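Local coordinates for GDSL-like Lipase/Acylhydrolase family protein (Neisseria meningitidis, PDB 4K7J) that probably hydrolyses O-acetyl groups of peptidoglycan as an SGNH-family serine esterase, with an alpha/beta domain of the GDSL type, at residues E307-Q312 / S325-M330. Sequence-based numbering, arbitrary orientation.
Sequences EVQQMQ and SWQNAM
In the alpha/beta domain of this SGNH esterase, helix 305-318 and the short helix 326-329, joined through strand 322-325, meet at the surface through one amide-to-amide bond between Gln-309 and Gln-327. NE2 of Gln-309 donates to OE1 of Gln-327 over 3.0 Å, with an N-H...O angle of 165°. The acceptor lies close to the amide plane of Gln-309, whereas the donor stands above the carbonyl plane of Gln-327, well off its lone pairs. The two amide planes are turned 77° apart and the side chains cross at about a right angle. Gln-327 reaches across because CG is anti to the backbone N (chi1 177°) and the chain beyond it is extended; Gln-309, whose CG is anti to the carbonyl carbon, is likewise extended beyond CG and meets it from helix 305-318. The backbones stay well apart, with 8.7 Å between CA of Gln-309 and CA of Ser-325, the nearest such pair. Ser-325 is the N-cap of the short helix: its OG accepts from N of Asn-328 at 2.9 Å, a capping bond over the first turn, which carries Gln-327. Beyond the two segments, Gln-309 NE2 also donates to the carbonyl of Ala-287, and Arg-301 grips both glutamines, NH1 bonding to OE1 of Gln-327 and NH2 to OE1 of Gln-309. With both polar atoms of Gln-309 engaged, its amide orientation is well determined, and OE1 of Gln-327 receives two donors, one of them a guanidinium that would probably polarise the carbonyl. The link between these two segments is therefore a small polar network, with little apolar burial behind it.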
ATOM      1  N   GLU A 307      14.389 -17.862   7.531  1.00 19.40           N
ATOM      2  CA  GLU A 307      15.217 -16.804   8.110  1.00 18.31           C
ATOM      3  C   GLU A 307      14.628 -15.411   7.876  1.00 18.80           C
ATOM      4  O   GLU A 307      14.680 -14.538   8.760  1.00 16.69           O
ATOM      5  CB  GLU A 307      16.629 -16.866   7.546  1.00 22.87           C
ATOM      6  CG  GLU A 307      17.385 -18.126   7.907  1.00 21.20           C
ATOM      7  CD  GLU A 307      18.488 -18.384   6.921  1.00 23.10           C
ATOM      8  OE1 GLU A 307      19.539 -17.714   7.019  1.00 27.84           O
ATOM      9  OE2 GLU A 307      18.278 -19.230   6.025  1.00 20.23           O
ATOM     10  N   VAL A 308      14.061 -15.205   6.687  1.00 18.93           N
ATOM     11  CA  VAL A 308      13.406 -13.938   6.370  1.00 14.56           C
ATOM     12  C   VAL A 308      12.185 -13.689   7.257  1.00 14.76           C
ATOM     13  O   VAL A 308      12.045 -12.609   7.823  1.00 17.78           O
ATOM     14  CB  VAL A 308      13.018 -13.853   4.878  1.00 17.92           C
ATOM     15  CG1 VAL A 308      12.073 -12.657   4.613  1.00 17.70           C
ATOM     16  CG2 VAL A 308      14.261 -13.757   4.023  1.00 12.64           C
ATOM     17  N   GLN A 309      11.305 -14.682   7.382  1.00 13.53           N
ATOM     18  CA  GLN A 309      10.124 -14.548   8.234  1.00 11.13           C
ATOM     19  C   GLN A 309      10.499 -14.248   9.693  1.00 14.89           C
ATOM     20  O   GLN A 309       9.814 -13.485  10.387  1.00 15.98           O
ATOM     21  CB  GLN A 309       9.264 -15.817   8.179  1.00 14.11           C
ATOM     22  CG  GLN A 309       8.576 -16.064   6.839  1.00 14.14           C
ATOM     23  CD  GLN A 309       8.013 -17.463   6.738  1.00 17.89           C
ATOM     24  OE1 GLN A 309       8.618 -18.425   7.218  1.00 18.94           O
ATOM     25  NE2 GLN A 309       6.831 -17.582   6.148  1.00 15.61           N
ATOM     26  N   GLN A 310      11.591 -14.845  10.151  1.00 13.79           N
ATOM     27  CA  GLN A 310      12.027 -14.648  11.537  1.00 19.90           C
ATOM     28  C   GLN A 310      12.619 -13.262  11.723  1.00 16.93           C
ATOM     29  O   GLN A 310      12.415 -12.623  12.754  1.00 16.97           O
ATOM     30  CB  GLN A 310      13.034 -15.723  11.956  1.00 21.76           C
ATOM     31  CG  GLN A 310      12.394 -17.077  12.148  1.00 15.57           C
ATOM     32  CD  GLN A 310      13.362 -18.118  12.669  1.00 25.78           C
ATOM     33  OE1 GLN A 310      14.543 -17.839  12.901  1.00 22.97           O
ATOM     34  NE2 GLN A 310      12.864 -19.332  12.849  1.00 14.63           N
ATOM     35  N   MET A 311      13.360 -12.805  10.721  1.00 17.07           N
ATOM     36  CA  MET A 311      13.895 -11.460  10.749  1.00 20.63           C
ATOM     37  C   MET A 311      12.752 -10.464  10.865  1.00 18.39           C
ATOM     38  O   MET A 311      12.825  -9.519  11.656  1.00 19.83           O
ATOM     39  CB  MET A 311      14.704 -11.163   9.488  1.00 17.45           C
ATOM     40  CG  MET A 311      15.121  -9.701   9.411  1.00 23.59           C
ATOM     41  SD  MET A 311      15.523  -9.230   7.736  1.00 31.36           S
ATOM     42  CE  MET A 311      13.867  -9.139   7.054  1.00 23.20           C
ATOM     43  N   GLN A 312      11.691 -10.686  10.087  1.00 18.06           N
ATOM     44  CA  GLN A 312      10.553  -9.764  10.088  1.00 17.42           C
ATOM     45  C   GLN A 312       9.944  -9.606  11.468  1.00 20.28           C
ATOM     46  O   GLN A 312       9.612  -8.490  11.886  1.00 15.11           O
ATOM     47  CB  GLN A 312       9.473 -10.216   9.107  1.00 11.38           C
ATOM     48  CG  GLN A 312       9.899 -10.171   7.652  1.00 15.01           C
ATOM     49  CD  GLN A 312       8.797 -10.623   6.712  1.00 18.05           C
ATOM     50  OE1 GLN A 312       8.460 -11.795   6.665  1.00 15.86           O
ATOM     51  NE2 GLN A 312       8.220  -9.683   5.970  1.00 18.88           N
ATOM     52  N   SER A 325       1.195 -12.720  11.234  1.00 20.82           N
ATOM     53  CA  SER A 325       1.817 -13.857  10.564  1.00 16.60           C
ATOM     54  C   SER A 325       0.911 -14.461   9.511  1.00 18.59           C
ATOM     55  O   SER A 325       0.021 -15.265   9.821  1.00 19.37           O
ATOM     56  CB  SER A 325       2.216 -14.949  11.560  1.00 19.05           C
ATOM     57  OG  SER A 325       2.673 -16.091  10.849  1.00 22.19           O
ATOM     58  N   TRP A 326       1.150 -14.075   8.264  1.00 19.89           N
ATOM     59  CA  TRP A 326       0.416 -14.614   7.131  1.00 17.13           C
ATOM     60  C   TRP A 326       0.656 -16.116   7.052  1.00 18.98           C
ATOM     61  O   TRP A 326      -0.253 -16.873   6.735  1.00 17.83           O
ATOM     62  CB  TRP A 326       0.878 -13.912   5.850  1.00 14.56           C
ATOM     63  CG  TRP A 326      -0.007 -14.069   4.662  1.00 20.60           C
ATOM     64  CD1 TRP A 326      -0.962 -15.032   4.453  1.00 17.21           C
ATOM     65  CD2 TRP A 326      -0.033 -13.218   3.506  1.00 18.81           C
ATOM     66  NE1 TRP A 326      -1.567 -14.834   3.229  1.00 17.94           N
ATOM     67  CE2 TRP A 326      -1.013 -13.729   2.630  1.00 17.67           C
ATOM     68  CE3 TRP A 326       0.681 -12.072   3.130  1.00 18.28           C
ATOM     69  CZ2 TRP A 326      -1.297 -13.135   1.395  1.00 17.56           C
ATOM     70  CZ3 TRP A 326       0.406 -11.490   1.897  1.00 15.39           C
ATOM     71  CH2 TRP A 326      -0.578 -12.018   1.050  1.00 18.99           C
ATOM     72  N   GLN A 327       1.867 -16.570   7.357  1.00 16.09           N
ATOM     73  CA  GLN A 327       2.069 -18.022   7.356  1.00 19.53           C
ATOM     74  C   GLN A 327       1.170 -18.706   8.385  1.00 19.49           C
ATOM     75  O   GLN A 327       0.567 -19.733   8.087  1.00 18.90           O
ATOM     76  CB  GLN A 327       3.537 -18.440   7.528  1.00 15.80           C
ATOM     77  CG  GLN A 327       3.687 -19.971   7.586  1.00 19.74           C
ATOM     78  CD  GLN A 327       5.112 -20.457   7.456  1.00 22.33           C
ATOM     79  OE1 GLN A 327       5.731 -20.346   6.392  1.00 20.87           O
ATOM     80  NE2 GLN A 327       5.638 -21.027   8.536  1.00 24.51           N
ATOM     81  N   ASN A 328       1.044 -18.136   9.583  1.00 19.71           N
ATOM     82  CA  ASN A 328       0.176 -18.763  10.578  1.00 23.73           C
ATOM     83  C   ASN A 328      -1.289 -18.650  10.207  1.00 24.32           C
ATOM     84  O   ASN A 328      -2.050 -19.593  10.403  1.00 22.61           O
ATOM     85  CB  ASN A 328       0.433 -18.259  12.000  1.00 24.43           C
ATOM     86  CG  ASN A 328       1.682 -18.852  12.597  1.00 24.72           C
ATOM     87  OD1 ASN A 328       2.200 -19.858  12.102  1.00 27.84           O
ATOM     88  ND2 ASN A 328       2.191 -18.224  13.645  1.00 24.11           N
ATOM     89  N   ALA A 329      -1.669 -17.505   9.642  1.00 22.09           N
ATOM     90  CA  ALA A 329      -3.008 -17.352   9.075  1.00 23.35           C
ATOM     91  C   ALA A 329      -3.345 -18.468   8.093  1.00 22.92           C
ATOM     92  O   ALA A 329      -4.500 -18.874   8.000  1.00 20.15           O
ATOM     93  CB  ALA A 329      -3.156 -15.999   8.384  1.00 24.04           C
ATOM     94  N   MET A 330      -2.344 -18.952   7.355  1.00 20.84           N
ATOM     95  CA  MET A 330      -2.574 -19.994   6.356  1.00 23.02           C
ATOM     96  C   MET A 330      -2.702 -21.395   6.957  1.00 26.26           C
ATOM     97  O   MET A 330      -3.116 -22.330   6.274  1.00 23.18           O
ATOM     98  CB  MET A 330      -1.446 -20.018   5.323  1.00 25.29           C
ATOM     99  CG  MET A 330      -1.470 -18.892   4.310  1.00 19.83           C
ATOM    100  SD  MET A 330       0.066 -18.925   3.370  1.00 23.32           S
ATOM    101  CE  MET A 330      -0.134 -20.440   2.435  1.00 26.90           C
TER